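Local coordinates for protein archaeal actin homolog (Thermoplasma acidophilum, PDB 2FSJ) that binds ATP and polymerizes, in the presence of nucleoside triphosphates, into bundles of helical actin-like filaments, at residues A[62-74]-A[146-158]. Sequence-based numbering, arbitrary orientation.
Sequences KIPVLSTDGGQTK and NKVLTVTGPEGEV
A single antiparallel bridge, a hydrogen-bonded pair, joins Ser67 to Thr152 at the end of edge strand 147-152. Thr152 N meets Ser67 O at 2.8 Å with a nearly straight N-H...O angle of 162°; the return bond, Ser67 N to Thr152 O, is more bent (144°) but lies in the carbonyl plane. Thr152 O also takes a CA-H...O contact from Leu66 CA, 3.1 Å away. From Thr68 onward water stands in for direct backbone bonds: one molecule accepts from Thr150 N and donates to Thr68 O, and a second links Gly70 N, Thr150 O and Thr152 OG1. In the actin-like N-terminal domain, strand 147-152 and strand 74-77 are the outermost strands of one mixed sheet, and the loop leading into 74-77 thus reaches the opposite edge. On one flank of the bridge, Leu66 sends CD1 obliquely across to Val151 CG1 (4.1 Å) and CD2 onto Gly153 CA (3.7 Å); Trp109 of helix 101-111 touches both Leu66 and Val151. Pro154 CG rests on Pro64 CB at 4.0 Å. Ser67 OG, swung opposite the backbone N (chi1 -178°), turns into its own loop, accepting from Asp69 N (an ST turn) and Gly71 N while donating to Thr73 O at 2.6 Å.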
loop_
_atom_site.group_PDB
_atom_site.type_symbol
_atom_site.label_atom_id
_atom_site.label_comp_id
_atom_site.label_asym_id
_atom_site.label_seq_id
_atom_site.Cartn_x
_atom_site.Cartn_y
_atom_site.Cartn_z
ATOM N N LYS A 62 19.663 16.641 -2.753
ATOM C CA LYS A 62 19.223 15.486 -1.948
ATOM C C LYS A 62 17.726 15.493 -1.618
ATOM O O LYS A 62 17.047 14.447 -1.624
ATOM C CB LYS A 62 20.005 15.472 -0.645
ATOM N N ILE A 63 17.212 16.660 -1.266
ATOM C CA ILE A 63 15.793 16.778 -0.883
ATOM C C ILE A 63 15.104 17.577 -1.975
ATOM O O ILE A 63 15.281 18.792 -2.049
ATOM C CB ILE A 63 15.641 17.479 0.459
ATOM C CG1 ILE A 63 16.354 16.655 1.556
ATOM C CG2 ILE A 63 14.152 17.668 0.789
ATOM C CD1 ILE A 63 16.190 17.229 2.977
ATOM N N PRO A 64 14.351 16.911 -2.838
ATOM C CA PRO A 64 13.638 17.630 -3.901
ATOM C C PRO A 64 12.449 18.390 -3.330
ATOM O O PRO A 64 11.801 17.927 -2.393
ATOM C CB PRO A 64 13.153 16.526 -4.820
ATOM C CG PRO A 64 13.094 15.322 -3.988
ATOM C CD PRO A 64 14.092 15.466 -2.884
ATOM N N VAL A 65 12.196 19.548 -3.899
ATOM C CA VAL A 65 10.993 20.309 -3.611
ATOM C C VAL A 65 10.181 20.352 -4.903
ATOM O O VAL A 65 10.727 20.687 -5.939
ATOM C CB VAL A 65 11.317 21.744 -3.157
ATOM C CG1 VAL A 65 10.040 22.510 -2.880
ATOM C CG2 VAL A 65 12.220 21.717 -1.882
ATOM N N LEU A 66 8.906 19.984 -4.835
ATOM C CA LEU A 66 8.050 19.949 -5.997
ATOM C C LEU A 66 6.844 20.883 -5.864
ATOM O O LEU A 66 6.486 21.291 -4.771
ATOM C CB LEU A 66 7.525 18.523 -6.304
ATOM C CG LEU A 66 8.530 17.397 -6.530
ATOM C CD1 LEU A 66 7.791 16.078 -6.889
ATOM C CD2 LEU A 66 9.640 17.707 -7.565
ATOM N N SER A 67 6.249 21.194 -7.029
ATOM C CA SER A 67 4.994 21.936 -7.137
ATOM C C SER A 67 4.210 21.435 -8.321
ATOM O O SER A 67 4.800 21.009 -9.332
ATOM C CB SER A 67 5.269 23.429 -7.358
ATOM O OG SER A 67 4.069 24.164 -7.412
ATOM N N THR A 68 2.881 21.422 -8.204
ATOM C CA THR A 68 2.038 21.138 -9.366
ATOM C C THR A 68 1.364 22.392 -9.896
ATOM O O THR A 68 0.626 22.304 -10.832
ATOM C CB THR A 68 0.927 20.118 -9.035
ATOM O OG1 THR A 68 0.055 20.628 -7.992
ATOM C CG2 THR A 68 1.541 18.842 -8.476
ATOM N N ASP A 69 1.625 23.550 -9.283
ATOM C CA ASP A 69 0.964 24.805 -9.690
ATOM C C ASP A 69 1.963 25.940 -9.908
ATOM O O ASP A 69 1.696 27.087 -9.579
ATOM C CB ASP A 69 -0.109 25.227 -8.697
ATOM C CG ASP A 69 0.399 25.348 -7.271
ATOM O OD1 ASP A 69 1.620 25.409 -7.040
ATOM O OD2 ASP A 69 -0.398 25.405 -6.316
ATOM N N GLY A 70 3.119 25.581 -10.424
ATOM C CA GLY A 70 4.156 26.534 -10.771
ATOM C C GLY A 70 4.717 27.344 -9.596
ATOM O O GLY A 70 5.097 28.498 -9.771
ATOM N N GLY A 71 4.799 26.748 -8.405
ATOM C CA GLY A 71 5.389 27.425 -7.269
ATOM C C GLY A 71 4.439 28.142 -6.338
ATOM O O GLY A 71 4.860 28.597 -5.264
ATOM N N GLN A 72 3.159 28.232 -6.674
ATOM C CA GLN A 72 2.186 28.839 -5.742
ATOM C C GLN A 72 2.165 28.042 -4.427
ATOM O O GLN A 72 2.111 28.617 -3.332
ATOM C CB GLN A 72 0.760 28.868 -6.343
ATOM N N THR A 73 2.240 26.717 -4.566
ATOM C CA THR A 73 2.285 25.785 -3.455
ATOM C C THR A 73 3.447 24.814 -3.716
ATOM O O THR A 73 3.573 24.291 -4.831
ATOM C CB THR A 73 0.925 25.033 -3.382
ATOM O OG1 THR A 73 -0.052 25.906 -2.768
ATOM C CG2 THR A 73 0.947 23.868 -2.450
ATOM N N LYS A 74 4.296 24.587 -2.706
ATOM C CA LYS A 74 5.403 23.634 -2.862
ATOM C C LYS A 74 5.371 22.624 -1.731
ATOM O O LYS A 74 4.853 22.914 -0.660
ATOM C CB LYS A 74 6.762 24.329 -2.891
ATOM C CG LYS A 74 6.932 25.491 -3.903
ATOM C CD LYS A 74 8.392 25.993 -3.816
ATOM C CE LYS A 74 8.590 27.406 -4.322
ATOM N NZ LYS A 74 10.058 27.767 -4.128
ATOM N N ASN A 146 -7.427 12.373 -18.791
ATOM C CA ASN A 146 -7.419 13.532 -19.703
ATOM C C ASN A 146 -7.099 14.834 -18.999
ATOM O O ASN A 146 -7.686 15.881 -19.327
ATOM C CB ASN A 146 -8.783 13.660 -20.376
ATOM C CG ASN A 146 -9.153 12.422 -21.132
ATOM O OD1 ASN A 146 -10.215 11.797 -20.874
ATOM N ND2 ASN A 146 -8.300 12.035 -22.051
ATOM N N LYS A 147 -6.219 14.752 -17.985
ATOM C CA LYS A 147 -5.654 15.935 -17.346
ATOM C C LYS A 147 -4.188 16.005 -17.729
ATOM O O LYS A 147 -3.518 14.983 -17.772
ATOM C CB LYS A 147 -5.714 15.860 -15.839
ATOM C CG LYS A 147 -7.092 15.682 -15.194
ATOM C CD LYS A 147 -8.129 16.676 -15.534
ATOM C CE LYS A 147 -9.491 16.339 -14.857
ATOM N NZ LYS A 147 -10.357 15.585 -15.753
ATOM N N VAL A 148 -3.701 17.225 -17.936
ATOM C CA VAL A 148 -2.274 17.500 -18.036
ATOM C C VAL A 148 -1.726 17.874 -16.666
ATOM O O VAL A 148 -2.163 18.828 -16.043
ATOM C CB VAL A 148 -2.018 18.622 -19.042
ATOM C CG1 VAL A 148 -0.587 19.115 -19.019
ATOM C CG2 VAL A 148 -2.385 18.125 -20.461
ATOM N N LEU A 149 -0.796 17.079 -16.179
ATOM C CA LEU A 149 -0.129 17.373 -14.925
ATOM C C LEU A 149 1.228 17.950 -15.177
ATOM O O LEU A 149 2.033 17.372 -15.902
ATOM C CB LEU A 149 0.063 16.083 -14.146
ATOM C CG LEU A 149 -1.139 15.156 -13.924
ATOM C CD1 LEU A 149 -0.673 14.129 -12.836
ATOM C CD2 LEU A 149 -2.404 15.880 -13.513
ATOM N N THR A 150 1.484 19.106 -14.603
ATOM C CA THR A 150 2.737 19.812 -14.799
ATOM C C THR A 150 3.415 19.902 -13.448
ATOM O O THR A 150 2.890 20.569 -12.548
ATOM C CB THR A 150 2.438 21.212 -15.276
ATOM O OG1 THR A 150 1.649 21.115 -16.479
ATOM C CG2 THR A 150 3.693 21.908 -15.665
ATOM N N VAL A 151 4.567 19.255 -13.322
ATOM C CA VAL A 151 5.300 19.226 -12.055
ATOM C C VAL A 151 6.594 20.044 -12.201
ATOM O O VAL A 151 7.374 19.814 -13.132
ATOM C CB VAL A 151 5.668 17.783 -11.687
ATOM C CG1 VAL A 151 6.297 17.706 -10.293
ATOM C CG2 VAL A 151 4.473 16.866 -11.827
ATOM N N THR A 152 6.801 20.989 -11.280
ATOM C CA THR A 152 8.043 21.746 -11.163
ATOM C C THR A 152 8.910 21.241 -10.026
ATOM O O THR A 152 8.416 20.944 -8.924
ATOM C CB THR A 152 7.744 23.241 -10.971
ATOM O OG1 THR A 152 6.878 23.689 -12.021
ATOM C CG2 THR A 152 9.029 24.097 -11.094
ATOM N N GLY A 153 10.217 21.159 -10.270
ATOM C CA GLY A 153 11.138 20.575 -9.318
ATOM C C GLY A 153 12.459 21.334 -9.190
ATOM O O GLY A 153 12.533 22.517 -9.535
ATOM N N PRO A 154 13.483 20.639 -8.696
ATOM C CA PRO A 154 14.809 21.243 -8.501
ATOM C C PRO A 154 15.297 22.011 -9.725
ATOM O O PRO A 154 15.134 21.562 -10.855
ATOM C CB PRO A 154 15.693 20.028 -8.184
ATOM C CG PRO A 154 14.728 19.072 -7.457
ATOM C CD PRO A 154 13.441 19.241 -8.234
ATOM N N GLU A 155 15.878 23.183 -9.472
ATOM C CA GLU A 155 16.436 24.055 -10.509
ATOM C C GLU A 155 15.327 24.596 -11.404
ATOM O O GLU A 155 15.555 24.987 -12.543
ATOM C CB GLU A 155 17.462 23.295 -11.347
ATOM N N GLY A 156 14.093 24.563 -10.900
ATOM C CA GLY A 156 12.954 24.937 -11.722
ATOM C C GLY A 156 12.637 24.087 -12.942
ATOM O O GLY A 156 11.868 24.533 -13.775
ATOM N N GLU A 157 13.184 22.870 -13.067
ATOM C CA GLU A 157 12.829 21.984 -14.177
ATOM C C GLU A 157 11.328 21.661 -14.134
ATOM O O GLU A 157 10.802 21.419 -13.072
ATOM C CB GLU A 157 13.576 20.662 -14.074
ATOM C CG GLU A 157 13.301 19.700 -15.230
ATOM C CD GLU A 157 13.887 18.304 -15.025
ATOM O OE1 GLU A 157 14.564 18.083 -13.997
ATOM O OE2 GLU A 157 13.614 17.431 -15.854
ATOM N N VAL A 158 10.699 21.569 -15.292
ATOM C CA VAL A 158 9.293 21.197 -15.454
ATOM C C VAL A 158 9.205 19.890 -16.227
ATOM O O VAL A 158 9.836 19.715 -17.259
ATOM C CB VAL A 158 8.501 22.276 -16.237
ATOM C CG1 VAL A 158 7.120 21.812 -16.656
ATOM C CG2 VAL A 158 8.438 23.554 -15.430
HETATM O O HOH W 1 -0.311 20.147 -12.574
HETATM O O HOH W 2 4.166 23.136 -11.677
#